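Local coordinates for nodulation fucosyltransferase NodZ (Bradyrhizobium sp., PDB 2HHC), which is a bacterial nodulation fucosyltransferase of the NodZ family, built on the two-domain GT-B glycosyltransferase fold, at residues D159-E164 / M271-R276. Numbering follows the deposited sequence.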
ATOM      1  N   ASP A 159     -16.592  -1.935  -8.692  1.00 28.06           N
ATOM      2  CA  ASP A 159     -18.007  -2.266  -8.489  1.00 27.82           C
ATOM      3  C   ASP A 159     -18.457  -3.221  -9.594  1.00 26.85           C
ATOM      4  O   ASP A 159     -19.124  -4.201  -9.329  1.00 26.42           O
ATOM      5  CB  ASP A 159     -18.885  -1.003  -8.446  1.00 27.40           C
ATOM      6  CG  ASP A 159     -18.594  -0.084  -7.227  1.00 29.95           C
ATOM      7  OD1 ASP A 159     -18.009  -0.590  -6.252  1.00 36.25           O
ATOM      8  OD2 ASP A 159     -18.932   1.102  -7.286  1.00 34.17           O
ATOM      9  N   ALA A 160     -18.174  -2.869 -10.857  1.00 27.32           N
ATOM     10  CA  ALA A 160     -18.553  -3.745 -11.968  1.00 27.85           C
ATOM     11  C   ALA A 160     -17.934  -5.125 -11.854  1.00 27.08           C
ATOM     12  O   ALA A 160     -18.614  -6.146 -12.022  1.00 28.32           O
ATOM     13  CB  ALA A 160     -18.210  -3.100 -13.275  1.00 27.71           C
ATOM     14  N   LEU A 161     -16.635  -5.179 -11.545  1.00 28.67           N
ATOM     15  CA  LEU A 161     -15.925  -6.437 -11.370  1.00 28.89           C
ATOM     16  C   LEU A 161     -16.461  -7.300 -10.199  1.00 27.47           C
ATOM     17  O   LEU A 161     -16.599  -8.491 -10.290  1.00 29.57           O
ATOM     18  CB  LEU A 161     -14.409  -6.186 -11.189  1.00 31.02           C
ATOM     19  CG  LEU A 161     -13.772  -5.675 -12.491  1.00 32.77           C
ATOM     20  CD1 LEU A 161     -12.478  -4.883 -12.228  1.00 35.25           C
ATOM     21  CD2 LEU A 161     -13.409  -6.833 -13.369  1.00 34.99           C
ATOM     22  N   TYR A 162     -16.817  -6.634  -9.105  1.00 28.09           N
ATOM     23  CA  TYR A 162     -17.391  -7.323  -7.973  1.00 29.66           C
ATOM     24  C   TYR A 162     -18.714  -8.001  -8.382  1.00 29.56           C
ATOM     25  O   TYR A 162     -18.951  -9.173  -8.137  1.00 29.47           O
ATOM     26  CB  TYR A 162     -17.618  -6.365  -6.804  1.00 30.48           C
ATOM     27  CG  TYR A 162     -18.087  -7.110  -5.608  1.00 32.39           C
ATOM     28  CD1 TYR A 162     -17.171  -7.720  -4.737  1.00 36.20           C
ATOM     29  CD2 TYR A 162     -19.442  -7.266  -5.369  1.00 37.14           C
ATOM     30  CE1 TYR A 162     -17.655  -8.452  -3.634  1.00 38.53           C
ATOM     31  CE2 TYR A 162     -19.897  -7.951  -4.308  1.00 37.99           C
ATOM     32  CZ  TYR A 162     -19.014  -8.555  -3.447  1.00 38.45           C
ATOM     33  OH  TYR A 162     -19.659  -9.204  -2.387  1.00 43.94           O
ATOM     34  N   GLU A 163     -19.600  -7.259  -9.020  1.00 28.52           N
ATOM     35  CA  GLU A 163     -20.854  -7.791  -9.472  1.00 29.97           C
ATOM     36  C   GLU A 163     -20.646  -8.951 -10.446  1.00 30.17           C
ATOM     37  O   GLU A 163     -21.324  -9.974 -10.375  1.00 29.85           O
ATOM     38  CB  GLU A 163     -21.655  -6.682 -10.112  1.00 28.27           C
ATOM     39  CG  GLU A 163     -22.914  -7.036 -10.857  1.00 30.13           C
ATOM     40  CD  GLU A 163     -23.895  -7.876 -10.087  1.00 35.44           C
ATOM     41  OE1 GLU A 163     -23.815  -7.907  -8.842  1.00 39.58           O
ATOM     42  OE2 GLU A 163     -24.785  -8.449 -10.756  1.00 38.48           O
ATOM     43  N   GLU A 164     -19.670  -8.802 -11.331  1.00 29.86           N
ATOM     44  CA  GLU A 164     -19.453  -9.744 -12.421  1.00 30.43           C
ATOM     45  C   GLU A 164     -18.841 -11.057 -11.964  1.00 31.09           C
ATOM     46  O   GLU A 164     -19.086 -12.076 -12.592  1.00 33.24           O
ATOM     47  CB  GLU A 164     -18.569  -9.101 -13.505  1.00 30.22           C
ATOM     48  CG  GLU A 164     -19.286  -8.069 -14.307  1.00 30.92           C
ATOM     49  CD  GLU A 164     -18.413  -6.997 -14.923  1.00 30.53           C
ATOM     50  OE1 GLU A 164     -17.157  -7.059 -14.760  1.00 35.97           O
ATOM     51  OE2 GLU A 164     -19.020  -6.054 -15.508  1.00 35.79           O
ATOM     52  N   MET A 271      -5.743  -4.403  -5.480  1.00 28.86           N
ATOM     53  CA  MET A 271      -5.507  -4.318  -4.016  1.00 29.87           C
ATOM     54  C   MET A 271      -6.837  -4.317  -3.257  1.00 30.45           C
ATOM     55  O   MET A 271      -6.986  -4.981  -2.244  1.00 29.48           O
ATOM     56  CB  MET A 271      -4.681  -3.070  -3.690  1.00 29.17           C
ATOM     57  CG  MET A 271      -3.282  -3.130  -4.130  1.00 33.05           C
ATOM     58  SD  MET A 271      -2.525  -1.555  -3.878  1.00 35.81           S
ATOM     59  CE  MET A 271      -2.601  -1.467  -2.177  1.00 29.23           C
ATOM     60  N   TYR A 272      -7.789  -3.516  -3.754  1.00 29.38           N
ATOM     61  CA  TYR A 272      -9.078  -3.404  -3.110  1.00 30.32           C
ATOM     62  C   TYR A 272      -9.952  -4.643  -3.319  1.00 30.76           C
ATOM     63  O   TYR A 272     -10.637  -5.078  -2.395  1.00 31.48           O
ATOM     64  CB  TYR A 272      -9.737  -2.098  -3.581  1.00 29.52           C
ATOM     65  CG  TYR A 272      -9.286  -0.865  -2.830  1.00 29.47           C
ATOM     66  CD1 TYR A 272      -8.040  -0.299  -2.994  1.00 29.40           C
ATOM     67  CD2 TYR A 272     -10.153  -0.196  -1.950  1.00 29.20           C
ATOM     68  CE1 TYR A 272      -7.641   0.795  -2.319  1.00 30.17           C
ATOM     69  CE2 TYR A 272      -9.754   0.912  -1.299  1.00 29.48           C
ATOM     70  CZ  TYR A 272      -8.516   1.443  -1.459  1.00 28.63           C
ATOM     71  OH  TYR A 272      -8.100   2.588  -0.789  1.00 29.96           O
ATOM     72  N   LEU A 273      -9.921  -5.261  -4.499  1.00 29.55           N
ATOM     73  CA  LEU A 273     -10.680  -6.476  -4.708  1.00 30.62           C
ATOM     74  C   LEU A 273     -10.108  -7.645  -3.895  1.00 30.90           C
ATOM     75  O   LEU A 273     -10.842  -8.461  -3.398  1.00 31.16           O
ATOM     76  CB  LEU A 273     -10.759  -6.805  -6.171  1.00 30.43           C
ATOM     77  CG  LEU A 273     -11.764  -5.999  -7.016  1.00 30.39           C
ATOM     78  CD1 LEU A 273     -11.569  -6.329  -8.429  1.00 32.14           C
ATOM     79  CD2 LEU A 273     -13.208  -6.266  -6.546  1.00 30.99           C
ATOM     80  N   LEU A 274      -8.803  -7.728  -3.739  1.00 30.16           N
ATOM     81  CA  LEU A 274      -8.223  -8.744  -2.875  1.00 30.54           C
ATOM     82  C   LEU A 274      -8.806  -8.661  -1.466  1.00 30.44           C
ATOM     83  O   LEU A 274      -9.022  -9.712  -0.797  1.00 30.82           O
ATOM     84  CB  LEU A 274      -6.699  -8.658  -2.848  1.00 30.21           C
ATOM     85  CG  LEU A 274      -5.974  -9.166  -4.077  1.00 31.23           C
ATOM     86  CD1 LEU A 274      -4.546  -8.720  -4.134  1.00 32.56           C
ATOM     87  CD2 LEU A 274      -6.004 -10.720  -4.146  1.00 32.37           C
ATOM     88  N   ALA A 275      -9.079  -7.458  -0.982  1.00 30.09           N
ATOM     89  CA  ALA A 275      -9.631  -7.287   0.366  1.00 30.68           C
ATOM     90  C   ALA A 275     -11.085  -7.734   0.533  1.00 31.33           C
ATOM     91  O   ALA A 275     -11.613  -7.738   1.642  1.00 32.21           O
ATOM     92  CB  ALA A 275      -9.474  -5.858   0.814  1.00 31.69           C
ATOM     93  N   ARG A 276     -11.708  -8.097  -0.581  1.00 31.26           N
ATOM     94  CA  ARG A 276     -13.074  -8.619  -0.643  1.00 32.16           C
ATOM     95  C   ARG A 276     -13.150 -10.139  -0.714  1.00 32.20           C
ATOM     96  O   ARG A 276     -14.233 -10.743  -0.789  1.00 35.30           O
ATOM     97  CB  ARG A 276     -13.791  -8.063  -1.891  0.50 32.97           C
ATOM     98  CG  ARG A 276     -13.891  -6.515  -2.051  0.50 33.15           C
ATOM     99  CD  ARG A 276     -14.905  -5.815  -1.135  0.50 35.92           C
ATOM    100  NE  ARG A 276     -16.299  -5.966  -1.576  0.50 36.77           N
ATOM    101  CZ  ARG A 276     -16.904  -5.248  -2.533  0.50 36.08           C
ATOM    102  NH1 ARG A 276     -16.239  -4.354  -3.283  0.50 37.34           N
ATOM    103  NH2 ARG A 276     -18.174  -5.495  -2.797  0.50 34.41           N
TER
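The guanidinium of Arg276 lies nearly flat on one face of the Tyr162 ring, the two planes 18° apart, in a cation-pi stack. This is the geometry of one of two deposited conformers of Arg276, and the stack need not always be present. Arg276 CZ stands 3.6 Å from the ring centroid, displaced from the ring normal by 26° toward the CD1–CE1 side. NH2 reaches further in and sits over the middle of the ring, 3.1 Å from Tyr162 CE1. NE and NH1 lie beyond the CD1–CE1 edge, NE 3.5 Å from Tyr162 CE1. The overlap is therefore offset, with one amino group rather than the whole guanidinium centred on the ring. Tyr162 projects its ring from the helix with CG anti to the backbone N (chi1 -175°), while the arginine chain bends at chi2 and chi3, which lays NH2 over the ring. Asp159 OD1 is 5.1 Å from Arg276 NH1, too far for a salt bridge, though the opposite charges may attract weakly. Beside the stack, Leu273 makes the apolar part of the contact: it meets Leu161 at about a right angle, its CD1 4.0 Å from Leu161 CB, and its CD2 lies 4.4 Å from Tyr162 CB. Phe166 extends this patch: its ring meets that of Tyr162, and both Leu273 and Arg276 touch it. The contact joins helix 152-166 to the C-terminal end of helix 258-274; Leu273 also packs on Ile158 and on Phe220 of strand 217-223, linking the helix pair to the largely parallel sheet of the C-terminal domain, consistent with a Rossmann-like GT-B domain.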